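Non-structural protein 5 (Modoc virus, PDB 2WA2) probably methylates the cap of viral RNA at guanine N7 and ribose 2'-O through its methyltransferase domain, which binds S-adenosylmethionine as methyl donor. Local coordinates at residues T68-W73 with P220-S225. The protein carries 4 engineered substitutions. Sequence-based numbering, arbitrary orientation.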
loop_
_atom_site.group_PDB
_atom_site.type_symbol
_atom_site.label_atom_id
_atom_site.label_comp_id
_atom_site.label_asym_id
_atom_site.label_seq_id
_atom_site.Cartn_x
_atom_site.Cartn_y
_atom_site.Cartn_z
ATOM N N THR A 68 -6.608 8.343 -3.956
ATOM C CA THR A 68 -7.730 8.745 -3.119
ATOM C C THR A 68 -8.770 7.633 -3.061
ATOM O O THR A 68 -9.215 7.259 -1.980
ATOM C CB THR A 68 -8.377 10.038 -3.637
ATOM O OG1 THR A 68 -7.426 11.105 -3.522
ATOM C CG2 THR A 68 -9.629 10.408 -2.838
ATOM N N ALA A 69 -9.137 7.104 -4.229
ATOM C CA ALA A 69 -10.206 6.122 -4.297
ATOM C C ALA A 69 -9.841 4.874 -3.501
ATOM O O ALA A 69 -10.688 4.302 -2.837
ATOM C CB ALA A 69 -10.494 5.764 -5.762
ATOM N N LYS A 70 -8.573 4.457 -3.574
ATOM C CA LYS A 70 -8.130 3.244 -2.891
ATOM C C LYS A 70 -8.161 3.430 -1.388
ATOM O O LYS A 70 -8.695 2.576 -0.689
ATOM C CB LYS A 70 -6.732 2.818 -3.356
ATOM C CG LYS A 70 -6.733 2.154 -4.740
ATOM C CD LYS A 70 -5.340 2.097 -5.407
ATOM C CE LYS A 70 -4.299 1.391 -4.581
ATOM N NZ LYS A 70 -2.950 1.440 -5.286
ATOM N N LEU A 71 -7.627 4.548 -0.891
ATOM C CA LEU A 71 -7.610 4.755 0.577
ATOM C C LEU A 71 -9.040 4.919 1.067
ATOM O O LEU A 71 -9.373 4.409 2.128
ATOM C CB LEU A 71 -6.782 5.966 0.996
ATOM C CG LEU A 71 -6.635 6.194 2.505
ATOM C CD1 LEU A 71 -6.147 4.935 3.212
ATOM C CD2 LEU A 71 -5.755 7.412 2.815
ATOM N N ALA A 72 -9.864 5.616 0.287
ATOM C CA ALA A 72 -11.286 5.822 0.644
ATOM C C ALA A 72 -12.033 4.490 0.764
ATOM O O ALA A 72 -12.826 4.292 1.697
ATOM C CB ALA A 72 -11.997 6.787 -0.372
ATOM N N TRP A 73 -11.755 3.580 -0.180
ATOM C CA TRP A 73 -12.312 2.242 -0.168
ATOM C C TRP A 73 -11.922 1.482 1.088
ATOM O O TRP A 73 -12.789 0.920 1.759
ATOM C CB TRP A 73 -11.902 1.457 -1.419
ATOM C CG TRP A 73 -12.656 0.150 -1.589
ATOM C CD1 TRP A 73 -13.806 -0.046 -2.324
ATOM C CD2 TRP A 73 -12.333 -1.122 -0.999
ATOM N NE1 TRP A 73 -14.195 -1.367 -2.237
ATOM C CE2 TRP A 73 -13.320 -2.046 -1.427
ATOM C CE3 TRP A 73 -11.305 -1.574 -0.149
ATOM C CZ2 TRP A 73 -13.307 -3.400 -1.042
ATOM C CZ3 TRP A 73 -11.284 -2.928 0.225
ATOM C CH2 TRP A 73 -12.296 -3.825 -0.221
ATOM N N PRO A 220 -10.474 -3.848 -4.737
ATOM C CA PRO A 220 -10.983 -4.206 -6.075
ATOM C C PRO A 220 -10.761 -3.135 -7.138
ATOM O O PRO A 220 -10.881 -3.420 -8.339
ATOM C CB PRO A 220 -12.487 -4.450 -5.839
ATOM C CG PRO A 220 -12.799 -3.725 -4.581
ATOM C CD PRO A 220 -11.553 -3.794 -3.731
ATOM N N LEU A 221 -10.462 -1.919 -6.687
ATOM C CA LEU A 221 -10.007 -0.827 -7.546
ATOM C C LEU A 221 -8.584 -1.006 -8.085
ATOM O O LEU A 221 -8.199 -0.340 -9.050
ATOM C CB LEU A 221 -10.081 0.500 -6.790
ATOM C CG LEU A 221 -11.484 1.005 -6.425
ATOM C CD1 LEU A 221 -11.393 2.072 -5.369
ATOM C CD2 LEU A 221 -12.084 1.619 -7.626
ATOM N N SER A 222 -7.772 -1.850 -7.442
ATOM C CA SER A 222 -6.426 -2.109 -7.990
ATOM C C SER A 222 -6.547 -2.755 -9.364
ATOM O O SER A 222 -7.401 -3.620 -9.573
ATOM C CB SER A 222 -5.622 -3.035 -7.087
ATOM O OG SER A 222 -5.291 -2.402 -5.872
ATOM N N ARG A 223 -5.642 -2.377 -10.272
ATOM C CA ARG A 223 -5.637 -2.939 -11.629
ATOM C C ARG A 223 -5.111 -4.374 -11.638
ATOM O O ARG A 223 -4.353 -4.787 -10.754
ATOM C CB ARG A 223 -4.806 -2.078 -12.567
ATOM C CG ARG A 223 -5.357 -0.668 -12.795
ATOM C CD ARG A 223 -4.603 -0.083 -13.979
ATOM N NE ARG A 223 -4.910 1.319 -14.221
ATOM C CZ ARG A 223 -4.054 2.317 -14.012
ATOM N NH1 ARG A 223 -2.828 2.075 -13.559
ATOM N NH2 ARG A 223 -4.430 3.566 -14.262
ATOM N N ASN A 224 -5.490 -5.135 -12.654
ATOM C CA ASN A 224 -5.087 -6.539 -12.680
ATOM C C ASN A 224 -3.593 -6.697 -12.947
ATOM O O ASN A 224 -3.029 -7.752 -12.688
ATOM C CB ASN A 224 -5.870 -7.323 -13.724
ATOM C CG ASN A 224 -7.383 -7.358 -13.447
ATOM O OD1 ASN A 224 -7.826 -7.455 -12.301
ATOM N ND2 ASN A 224 -8.172 -7.283 -14.521
ATOM N N SER A 225 -2.967 -5.624 -13.441
ATOM C CA SER A 225 -1.519 -5.605 -13.718
ATOM C C SER A 225 -0.643 -5.397 -12.477
ATOM O O SER A 225 0.587 -5.305 -12.584
ATOM C CB SER A 225 -1.240 -4.483 -14.735
ATOM O OG SER A 225 -1.908 -3.317 -14.285
#
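P220 lays its ring against the indole of W73, joining the loop between strands 215-217 and 229-232 to helix 66-76 in the Rossmann-like fold of an FtsJ-type methyltransferase. The proline CD sits over one face of the six-membered ring in a CH-pi contact, 3.5 Å from the centroid and 22° off the normal. It is shifted toward the rim, with W73 CZ2 the nearest atom to P220 CD at 3.2 Å, while P220 CG lies close to NE1 and CE2. W73 can meet it because its CG stands anti to the backbone N (chi1 -169°), which carries the indole out to the proline. R77 adds a cation-pi partner to the same indole.

Next comes L221, whose side chain points at the helix. Its CD1 lies between A69 and W73, one helical turn apart, 3.8 Å from A69 CB and 4.0 Å from W73 CB. The same methyl presses on the backbone, with L221 CD1 3.4 Å from A69 O, an oxygen that already accepts the helical bond from W73 N. V42 also packs on both P220 and L221.

At S222 the two segments are linked through a third residue, E228, whose OE2 takes a salt bridge from K70 NZ and a hydrogen bond with S222 OG, so one carboxylate oxygen ties helix to loop. The side chain of K70 lies about 7 Å from the bound S-adenosylmethionine. The lysine chain reaches over with a bend at chi3 (57°), bringing K70 CE to 4.1 Å from S222 OG.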